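Local structure of catabolite control protein A (Lactococcus lactis, 2O20) at residues Thr150-Gly153 against Asp154-Pro158; Asn161-Tyr164 against His165-Ala168; Val193-Thr196 against Glu197-Val200. The protein probably acts as a global transcriptional regulator of carbon catabolite repression and activation, binding operator DNA as a LacI-family member. The protein carries 1 engineered substitution. All blocks are in the same frame, centred on the assembly; numbering follows the deposited sequence.

Contact 1: residues Thr150-Gly153 against Asp154-Pro158; sequences TIDG and DKEIP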
ATOM      1  N   THR D 150      11.199 -14.892  -4.317  1.00 26.26           N
ATOM      2  CA  THR D 150      12.454 -15.432  -3.790  1.00 27.39           C
ATOM      3  C   THR D 150      12.744 -16.791  -4.411  1.00 27.39           C
ATOM      4  O   THR D 150      11.857 -17.431  -4.992  1.00 25.64           O
ATOM      5  CB  THR D 150      12.469 -15.465  -2.232  1.00 27.82           C
ATOM      6  OG1 THR D 150      13.813 -15.714  -1.755  1.00 29.44           O
ATOM      7  CG2 THR D 150      11.477 -16.496  -1.679  1.00 29.36           C
ATOM      8  N   ILE D 151      14.018 -17.180  -4.335  1.00 28.61           N
ATOM      9  CA  ILE D 151      14.533 -18.377  -4.986  1.00 29.54           C
ATOM     10  C   ILE D 151      15.228 -19.262  -3.952  1.00 30.57           C
ATOM     11  O   ILE D 151      16.062 -18.781  -3.175  1.00 29.72           O
ATOM     12  CB  ILE D 151      15.539 -18.021  -6.092  1.00 29.69           C
ATOM     13  CG1 ILE D 151      14.924 -17.048  -7.115  1.00 29.93           C
ATOM     14  CG2 ILE D 151      16.032 -19.288  -6.787  1.00 31.53           C
ATOM     15  CD1 ILE D 151      15.943 -16.377  -8.008  1.00 31.20           C
ATOM     16  N   ASP D 152      14.864 -20.548  -3.940  1.00 31.71           N
ATOM     17  CA  ASP D 152      15.530 -21.564  -3.124  1.00 33.03           C
ATOM     18  C   ASP D 152      16.906 -21.880  -3.748  1.00 33.76           C
ATOM     19  O   ASP D 152      16.999 -22.150  -4.942  1.00 33.63           O
ATOM     20  CB  ASP D 152      14.642 -22.829  -3.068  1.00 32.85           C
ATOM     21  CG  ASP D 152      15.281 -24.007  -2.310  1.00 34.48           C
ATOM     22  OD1 ASP D 152      16.072 -23.773  -1.362  1.00 35.24           O
ATOM     23  OD2 ASP D 152      14.964 -25.178  -2.663  1.00 33.52           O
ATOM     24  N   GLY D 153      17.955 -21.853  -2.930  1.00 35.58           N
ATOM     25  CA  GLY D 153      19.330 -22.165  -3.365  1.00 36.58           C
ATOM     26  C   GLY D 153      19.509 -23.540  -3.997  1.00 37.81           C
ATOM     27  O   GLY D 153      20.220 -23.694  -4.998  1.00 38.37           O
ATOM     28  N   ASP D 154      18.855 -24.547  -3.428  1.00 38.77           N
ATOM     29  CA  ASP D 154      18.915 -25.898  -3.979  1.00 39.39           C
ATOM     30  C   ASP D 154      18.095 -25.986  -5.266  1.00 39.45           C
ATOM     31  O   ASP D 154      18.345 -26.842  -6.109  1.00 39.40           O
ATOM     32  CB  ASP D 154      18.412 -26.912  -2.954  1.00 39.71           C
ATOM     33  CG  ASP D 154      19.117 -26.786  -1.606  1.00 41.18           C
ATOM     34  OD1 ASP D 154      20.367 -26.665  -1.590  1.00 42.47           O
ATOM     35  OD2 ASP D 154      18.414 -26.791  -0.568  1.00 43.24           O
ATOM     36  N   LYS D 155      17.125 -25.086  -5.407  1.00 39.57           N
ATOM     37  CA  LYS D 155      16.231 -25.026  -6.575  1.00 39.53           C
ATOM     38  C   LYS D 155      15.356 -26.265  -6.692  1.00 38.55           C
ATOM     39  O   LYS D 155      15.034 -26.695  -7.793  1.00 39.01           O
ATOM     40  CB  LYS D 155      17.007 -24.785  -7.890  1.00 40.11           C
ATOM     41  CG  LYS D 155      17.781 -23.466  -7.947  1.00 41.07           C
ATOM     42  CD  LYS D 155      16.866 -22.266  -8.202  1.00 41.88           C
ATOM     43  CE  LYS D 155      16.428 -22.191  -9.676  1.00 41.88           C
ATOM     44  NZ  LYS D 155      15.438 -21.112  -9.929  1.00 39.65           N
ATOM     45  N   GLU D 156      14.955 -26.826  -5.556  1.00 37.56           N
ATOM     46  CA  GLU D 156      13.964 -27.907  -5.546  1.00 36.54           C
ATOM     47  C   GLU D 156      12.542 -27.367  -5.262  1.00 34.47           C
ATOM     48  O   GLU D 156      11.560 -27.850  -5.822  1.00 33.88           O
ATOM     49  CB  GLU D 156      14.379 -29.029  -4.562  1.00 37.26           C
ATOM     50  CG  GLU D 156      14.109 -28.781  -3.052  1.00 39.64           C
ATOM     51  CD  GLU D 156      15.350 -28.444  -2.242  1.00 41.67           C
ATOM     52  OE1 GLU D 156      16.373 -29.145  -2.417  1.00 45.04           O
ATOM     53  OE2 GLU D 156      15.297 -27.491  -1.416  1.00 42.83           O
ATOM     54  N   ILE D 157      12.440 -26.344  -4.417  1.00 32.22           N
ATOM     55  CA  ILE D 157      11.136 -25.811  -4.029  1.00 30.07           C
ATOM     56  C   ILE D 157      10.593 -24.978  -5.195  1.00 28.20           C
ATOM     57  O   ILE D 157      11.305 -24.131  -5.721  1.00 26.91           O
ATOM     58  CB  ILE D 157      11.227 -24.957  -2.761  1.00 30.03           C
ATOM     59  CG1 ILE D 157      11.816 -25.784  -1.613  1.00 31.15           C
ATOM     60  CG2 ILE D 157       9.850 -24.419  -2.361  1.00 29.96           C
ATOM     61  CD1 ILE D 157      12.227 -24.959  -0.415  1.00 32.22           C
ATOM     62  N   PRO D 158       9.336 -25.235  -5.615  1.00 25.87           N
ATOM     63  CA  PRO D 158       8.737 -24.398  -6.671  1.00 25.06           C
ATOM     64  C   PRO D 158       8.804 -22.885  -6.399  1.00 23.69           C
ATOM     65  O   PRO D 158       8.660 -22.448  -5.256  1.00 23.40           O
ATOM     66  CB  PRO D 158       7.297 -24.915  -6.744  1.00 24.85           C
ATOM     67  CG  PRO D 158       7.404 -26.339  -6.289  1.00 24.90           C
ATOM     68  CD  PRO D 158       8.416 -26.307  -5.192  1.00 25.90           C
TER
HETATM   69  O   HOH W   1      13.301 -22.021  -6.099  1.00 30.79           O
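A beta-turn running from Asp152 to Lys155 reverses the chain in the loop between the neighbouring parallel strands 145-148 and 159-161. Its evidence is threefold: the CA atoms of Asp152 and Lys155 are 4.9 Å apart, Gly153 and Asp154 at the two central positions both have helical phi and psi values, as in a type I turn, and Lys155 N gives a hydrogen bond to Asp152 O (3.0 Å). That bond is weak, its N-H...O angle being only 126°.

The side chain of Asp152 gathers the residues that follow. With CG anti to the backbone N (chi1 176°), its carboxylate is directed toward the amides of Glu156 and Ile157, where OD2 accepts from Ile157 N at 3.3 Å through the anti lone pair, in a nearly straight bond of 165°. Glu156 N adds a second, weak bond to OD2, which thus grips two consecutive amides. The other oxygen, OD1, is held by a salt bridge to Arg135.

Glu156 brings its own acid group to the same place: OE2 lies 2.6 Å from Asp152 OD2. Oxygens this close suggest that one of the two acids carries a proton. The Ile157 side chain crosses that of Asp152 at about a right angle, its CG1 3.4 Å from Asp152 OD2.

Lys155 also meets Ile151: the bend at chi2 lays Lys155 CD against Ile151 CG2 at 3.4 Å, tighter than normal carbon contact, and Lys155 NZ bonds to Gln318. A water accepts from Asp152 N and donates to Ile157 O, bridging the two arms. The turn, with an aspartate at its first position collecting backbone amides beyond it, lies in a helix-free connection between neighbouring parallel strands of the periplasmic-binding-protein-like fold.

Contact 2: residues Asn161-Tyr164 against His165-Ala168; sequences NIDY and HLAA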
ATOM      1  N   ASN D 161       9.332 -15.947 -10.276  1.00 19.85           N
ATOM      2  CA  ASN D 161      10.175 -14.767 -10.161  1.00 19.33           C
ATOM      3  C   ASN D 161      10.334 -14.122 -11.538  1.00 18.47           C
ATOM      4  O   ASN D 161       9.971 -14.735 -12.544  1.00 19.25           O
ATOM      5  CB  ASN D 161      11.580 -15.144  -9.621  1.00 18.54           C
ATOM      6  CG  ASN D 161      11.570 -15.593  -8.177  1.00 19.47           C
ATOM      7  OD1 ASN D 161      11.634 -14.781  -7.238  1.00 18.98           O
ATOM      8  ND2 ASN D 161      11.527 -16.895  -7.980  1.00 18.61           N
ATOM      9  N   ILE D 162      10.881 -12.906 -11.573  1.00 17.43           N
ATOM     10  CA  ILE D 162      11.527 -12.358 -12.787  1.00 17.22           C
ATOM     11  C   ILE D 162      12.983 -12.825 -12.842  1.00 17.68           C
ATOM     12  O   ILE D 162      13.455 -13.499 -11.919  1.00 18.49           O
ATOM     13  CB  ILE D 162      11.393 -10.784 -12.949  1.00 16.60           C
ATOM     14  CG1 ILE D 162      12.197  -9.997 -11.909  1.00 18.01           C
ATOM     15  CG2 ILE D 162       9.928 -10.364 -12.985  1.00 15.95           C
ATOM     16  CD1 ILE D 162      12.688  -8.662 -12.411  1.00 17.82           C
ATOM     17  N   ASP D 163      13.663 -12.516 -13.949  1.00 18.97           N
ATOM     18  CA  ASP D 163      15.099 -12.744 -14.140  1.00 18.78           C
ATOM     19  C   ASP D 163      15.835 -11.528 -13.521  1.00 18.79           C
ATOM     20  O   ASP D 163      16.002 -10.492 -14.150  1.00 18.02           O
ATOM     21  CB  ASP D 163      15.414 -12.939 -15.648  1.00 18.60           C
ATOM     22  CG  ASP D 163      16.875 -13.230 -15.918  1.00 20.47           C
ATOM     23  OD1 ASP D 163      17.702 -13.050 -15.014  1.00 23.06           O
ATOM     24  OD2 ASP D 163      17.213 -13.660 -17.051  1.00 22.83           O
ATOM     25  N   TYR D 164      16.231 -11.661 -12.256  1.00 19.78           N
ATOM     26  CA  TYR D 164      16.875 -10.529 -11.531  1.00 20.73           C
ATOM     27  C   TYR D 164      18.247 -10.118 -12.104  1.00 21.46           C
ATOM     28  O   TYR D 164      18.648  -8.931 -12.060  1.00 21.95           O
ATOM     29  CB  TYR D 164      17.019 -10.870 -10.051  1.00 20.85           C
ATOM     30  CG  TYR D 164      15.708 -11.204  -9.365  1.00 20.86           C
ATOM     31  CD1 TYR D 164      14.756 -10.214  -9.110  1.00 20.17           C
ATOM     32  CD2 TYR D 164      15.426 -12.491  -8.957  1.00 19.76           C
ATOM     33  CE1 TYR D 164      13.571 -10.507  -8.487  1.00 20.52           C
ATOM     34  CE2 TYR D 164      14.212 -12.795  -8.320  1.00 19.29           C
ATOM     35  CZ  TYR D 164      13.301 -11.793  -8.085  1.00 22.15           C
ATOM     36  OH  TYR D 164      12.095 -12.070  -7.457  1.00 22.16           O
ATOM     37  N   HIS D 165      18.969 -11.100 -12.619  1.00 21.15           N
ATOM     38  CA  HIS D 165      20.261 -10.869 -13.273  1.00 21.28           C
ATOM     39  C   HIS D 165      20.093  -9.921 -14.475  1.00 20.40           C
ATOM     40  O   HIS D 165      20.717  -8.862 -14.559  1.00 18.96           O
ATOM     41  CB  HIS D 165      20.839 -12.209 -13.710  1.00 22.60           C
ATOM     42  CG  HIS D 165      22.084 -12.094 -14.527  1.00 25.06           C
ATOM     43  ND1 HIS D 165      22.063 -11.825 -15.880  1.00 32.14           N
ATOM     44  CD2 HIS D 165      23.381 -12.233 -14.194  1.00 29.61           C
ATOM     45  CE1 HIS D 165      23.300 -11.794 -16.341  1.00 30.40           C
ATOM     46  NE2 HIS D 165      24.119 -12.049 -15.340  1.00 32.02           N
ATOM     47  N   LEU D 166      19.195 -10.284 -15.366  1.00 19.72           N
ATOM     48  CA  LEU D 166      18.945  -9.486 -16.563  1.00 21.36           C
ATOM     49  C   LEU D 166      18.418  -8.083 -16.213  1.00 19.95           C
ATOM     50  O   LEU D 166      18.866  -7.087 -16.800  1.00 20.95           O
ATOM     51  CB  LEU D 166      17.997 -10.249 -17.522  1.00 20.63           C
ATOM     52  CG  LEU D 166      17.578  -9.562 -18.819  1.00 21.60           C
ATOM     53  CD1 LEU D 166      18.794  -9.341 -19.707  1.00 23.59           C
ATOM     54  CD2 LEU D 166      16.523 -10.399 -19.518  1.00 22.95           C
ATOM     55  N   ALA D 167      17.464  -7.993 -15.290  1.00 20.52           N
ATOM     56  CA  ALA D 167      16.954  -6.687 -14.839  1.00 19.84           C
ATOM     57  C   ALA D 167      18.058  -5.789 -14.257  1.00 19.30           C
ATOM     58  O   ALA D 167      18.117  -4.604 -14.558  1.00 19.19           O
ATOM     59  CB  ALA D 167      15.808  -6.877 -13.830  1.00 19.03           C
ATOM     60  N   ALA D 168      18.928  -6.362 -13.433  1.00 18.95           N
ATOM     61  CA  ALA D 168      20.051  -5.622 -12.830  1.00 19.55           C
ATOM     62  C   ALA D 168      21.097  -5.218 -13.901  1.00 18.83           C
ATOM     63  O   ALA D 168      21.633  -4.113 -13.850  1.00 19.75           O
ATOM     64  CB  ALA D 168      20.697  -6.442 -11.703  1.00 18.53           C
TER
HETATM   65  O   HOH W   2      18.372 -14.172 -12.555  1.00 33.26           O
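Asp163 meets Leu166 through a side-chain capping bond: Leu166 N donates to OD1 at 3.2 Å, almost straight at 174°. The amide comes from above the carboxylate plane, 67° out of it. A chi1 of -178° sets the Asp163 carboxylate opposite its own amide nitrogen and beside the first turn, where OD2 also packs on Leu166 CB at 3.5 Å. A water donates to OD1 and accepts from His165 N, tying in a second early amide.

Asp163 is thereby the N-cap of helix 164-177, which follows strand 159-161 in the fold. Were Asp163 replaced by an alanine, Leu166 N would probably lose its acceptor and the bridging water one of its two partners.

Main-chain bonds start the helix: Ala167 N reaches Asp163 O at 3.1 Å, and Ala168 N reaches Tyr164 O at 2.9 Å.

Apolar contact is slight, Ile162 CD1 touching Ala167 CB at 3.9 Å beside Val290.

From the first residue of the helix, Tyr164 OH reaches back to donate to Asn161 OD1 at 2.8 Å, on a lone pair in the carbonyl plane. Ile162 O sits 3.6 Å above one face of the tyrosine ring, offset toward its rim.

Contact 3: residues Val193-Thr196 against Glu197-Val200; sequences VENT and ERMV. With SO4 (sulfate ion), chain L.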
ATOM      1  N   VAL D 193      19.769 -15.678  -2.924  1.00 30.79           N
ATOM      2  CA  VAL D 193      20.071 -16.032  -4.320  1.00 29.68           C
ATOM      3  C   VAL D 193      19.758 -14.889  -5.288  1.00 28.84           C
ATOM      4  O   VAL D 193      20.585 -14.520  -6.112  1.00 28.29           O
ATOM      5  CB  VAL D 193      19.316 -17.305  -4.766  1.00 29.88           C
ATOM      6  CG1 VAL D 193      19.512 -17.567  -6.265  1.00 29.35           C
ATOM      7  CG2 VAL D 193      19.780 -18.503  -3.964  1.00 31.01           C
ATOM      8  N   GLU D 194      18.552 -14.344  -5.165  1.00 27.69           N
ATOM      9  CA  GLU D 194      18.087 -13.217  -5.977  1.00 27.91           C
ATOM     10  C   GLU D 194      19.033 -12.008  -5.961  1.00 27.20           C
ATOM     11  O   GLU D 194      19.222 -11.339  -6.978  1.00 26.88           O
ATOM     12  CB  GLU D 194      16.666 -12.793  -5.551  1.00 27.95           C
ATOM     13  CG  GLU D 194      16.447 -12.594  -4.053  1.00 28.71           C
ATOM     14  CD  GLU D 194      16.059 -13.877  -3.272  1.00 30.53           C
ATOM     15  OE1 GLU D 194      16.274 -15.017  -3.761  1.00 30.81           O
ATOM     16  OE2 GLU D 194      15.533 -13.717  -2.145  1.00 30.90           O
ATOM     17  N   ASN D 195      19.650 -11.759  -4.811  1.00 26.64           N
ATOM     18  CA  ASN D 195      20.617 -10.658  -4.670  1.00 26.15           C
ATOM     19  C   ASN D 195      22.037 -10.951  -5.201  1.00 25.72           C
ATOM     20  O   ASN D 195      22.711 -10.061  -5.712  1.00 25.38           O
ATOM     21  CB  ASN D 195      20.659 -10.218  -3.212  1.00 25.96           C
ATOM     22  CG  ASN D 195      19.407  -9.494  -2.812  1.00 26.25           C
ATOM     23  OD1 ASN D 195      18.832  -8.783  -3.636  1.00 26.14           O
ATOM     24  ND2 ASN D 195      18.951  -9.680  -1.562  1.00 25.01           N
ATOM     25  N   THR D 196      22.477 -12.195  -5.084  1.00 25.90           N
ATOM     26  CA  THR D 196      23.684 -12.658  -5.792  1.00 26.24           C
ATOM     27  C   THR D 196      23.472 -12.603  -7.308  1.00 25.32           C
ATOM     28  O   THR D 196      24.389 -12.281  -8.031  1.00 25.03           O
ATOM     29  CB  THR D 196      24.094 -14.060  -5.331  1.00 25.99           C
ATOM     30  OG1 THR D 196      22.979 -14.931  -5.464  1.00 31.98           O
ATOM     31  CG2 THR D 196      24.495 -14.058  -3.894  1.00 26.00           C
ATOM     32  N   GLU D 197      22.242 -12.831  -7.782  1.00 25.70           N
ATOM     33  CA  GLU D 197      21.912 -12.693  -9.216  1.00 25.47           C
ATOM     34  C   GLU D 197      21.928 -11.220  -9.667  1.00 24.05           C
ATOM     35  O   GLU D 197      22.449 -10.909 -10.733  1.00 22.69           O
ATOM     36  CB  GLU D 197      20.556 -13.343  -9.539  0.50 25.99           C
ATOM     37  CG  GLU D 197      20.463 -14.844  -9.199  0.50 27.57           C
ATOM     38  CD  GLU D 197      20.960 -15.774 -10.295  0.50 28.81           C
ATOM     39  OE1 GLU D 197      21.405 -15.299 -11.365  0.50 31.24           O
ATOM     40  OE2 GLU D 197      20.899 -17.006 -10.077  0.50 31.80           O
ATOM     41  N   ARG D 198      21.359 -10.318  -8.849  1.00 23.26           N
ATOM     42  CA  ARG D 198      21.440  -8.882  -9.104  1.00 22.80           C
ATOM     43  C   ARG D 198      22.903  -8.431  -9.167  1.00 23.08           C
ATOM     44  O   ARG D 198      23.296  -7.682 -10.068  1.00 23.14           O
ATOM     45  CB  ARG D 198      20.689  -8.087  -8.016  1.00 22.08           C
ATOM     46  CG  ARG D 198      19.179  -8.243  -8.109  1.00 21.41           C
ATOM     47  CD  ARG D 198      18.530  -7.508  -6.949  1.00 23.72           C
ATOM     48  NE  ARG D 198      17.079  -7.455  -7.067  1.00 24.37           N
ATOM     49  CZ  ARG D 198      16.218  -8.138  -6.318  1.00 26.06           C
ATOM     50  NH1 ARG D 198      16.619  -9.000  -5.403  1.00 28.25           N
ATOM     51  NH2 ARG D 198      14.923  -7.970  -6.498  1.00 27.32           N
ATOM     52  N   MET D 199      23.706  -8.890  -8.215  1.00 23.80           N
ATOM     53  CA  MET D 199      25.157  -8.592  -8.212  1.00 24.62           C
ATOM     54  C   MET D 199      25.888  -9.026  -9.486  1.00 24.00           C
ATOM     55  O   MET D 199      26.702  -8.266 -10.014  1.00 23.80           O
ATOM     56  CB  MET D 199      25.853  -9.229  -7.012  1.00 24.62           C
ATOM     57  CG  MET D 199      27.298  -8.844  -6.911  1.00 26.69           C
ATOM     58  SD  MET D 199      27.536  -7.139  -6.363  1.00 30.43           S
ATOM     59  CE  MET D 199      27.920  -7.454  -4.634  1.00 31.79           C
ATOM     60  N   VAL D 200      25.583 -10.224  -9.995  1.00 24.28           N
ATOM     61  CA  VAL D 200      26.240 -10.703 -11.196  1.00 24.21           C
ATOM     62  C   VAL D 200      25.867  -9.789 -12.356  1.00 22.67           C
ATOM     63  O   VAL D 200      26.726  -9.386 -13.108  1.00 22.48           O
ATOM     64  CB  VAL D 200      25.912 -12.179 -11.487  1.00 24.95           C
ATOM     65  CG1 VAL D 200      26.516 -12.647 -12.835  1.00 26.29           C
ATOM     66  CG2 VAL D 200      26.417 -13.071 -10.344  1.00 27.23           C
TER
HETATM   67  S   SO4 L2003      15.171  -9.384  -1.150  1.00 57.08           S
HETATM   68  O1  SO4 L2003      15.685 -10.709  -0.784  1.00 57.76           O
HETATM   69  O2  SO4 L2003      16.164  -8.374  -0.776  1.00 56.92           O
HETATM   70  O3  SO4 L2003      14.922  -9.341  -2.591  1.00 55.82           O
HETATM   71  O4  SO4 L2003      13.928  -9.141  -0.415  1.00 56.81           O
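Val193 and Glu197 are joined across the first turn of helix 193-208, the helix of the beta-alpha-beta unit between strands 183-186 and 218-219. Four backbone bonds of i to i+4 type run through the first two turns. Glu197 N reaches Val193 O at 2.9 Å, nearly along the C=O axis, and Val200 N reaches Thr196 O at 3.1 Å; Arg198 N and Met199 N make the corresponding bonds to Glu194 O and Asn195 O.

A hydroxyl supplements this pattern. Thr196 places OG1 between its backbone N and carbonyl carbon, and from there it donates to Val193 O, whose oxygen therefore serves two donors.

Among the side-chain pairs, Asn195 and Arg198 lie side by side and point the same way. Their amide and guanidinium planes are 38° apart. Arg198 extends straight from CG to NE, carrying NH1 to within 2.8 Å of Asn195 OD1; the bond is clearly bent, and the donor stands 42° out of the carbonyl plane. Glu194 CB approaches the same NH1 obliquely at 3.8 Å, while its carboxylate is engaged by Thr150 OG1 and Ile151 N.

Anion binding uses the same two residues. A sulfate ion, probably from the crystallisation liquor, takes a straight hydrogen bond (174°) from Asn195 ND2 to its O2 at 3.2 Å; ND2 also serves Ser189 O. Glu194 OE2 comes within 3.3 Å of sulfate O1. Arg198 NH1 adds a weak bond to sulfate O3, 3.3 Å away, so this one nitrogen spans the Asn195 oxygen and the anion.

Glu194 of contact 3 joins contact 1 to the start of helix 193-208: Thr150 OG1 lies 2.7 Å from Glu194 OE2, and Ile151 N 3.2 Å from Glu194 OE1, both probable hydrogen bonds. Contact 2 meets contact 1 through Asn161 ND2, 3.1 Å from Thr150 O. Contacts 2 and 3 are the nearest pair, with centres about 8 Å apart, where two helices press together: Ala168 CB lies 3.3 Å from Arg198 O, and Tyr164 CD1 3.4 Å from Arg198 NH2. Tyr164 thus flanks the arginine that, with Asn195, contacts the sulfate. Contact 1 stands farther off, its centre about 14 Å from that of contact 3.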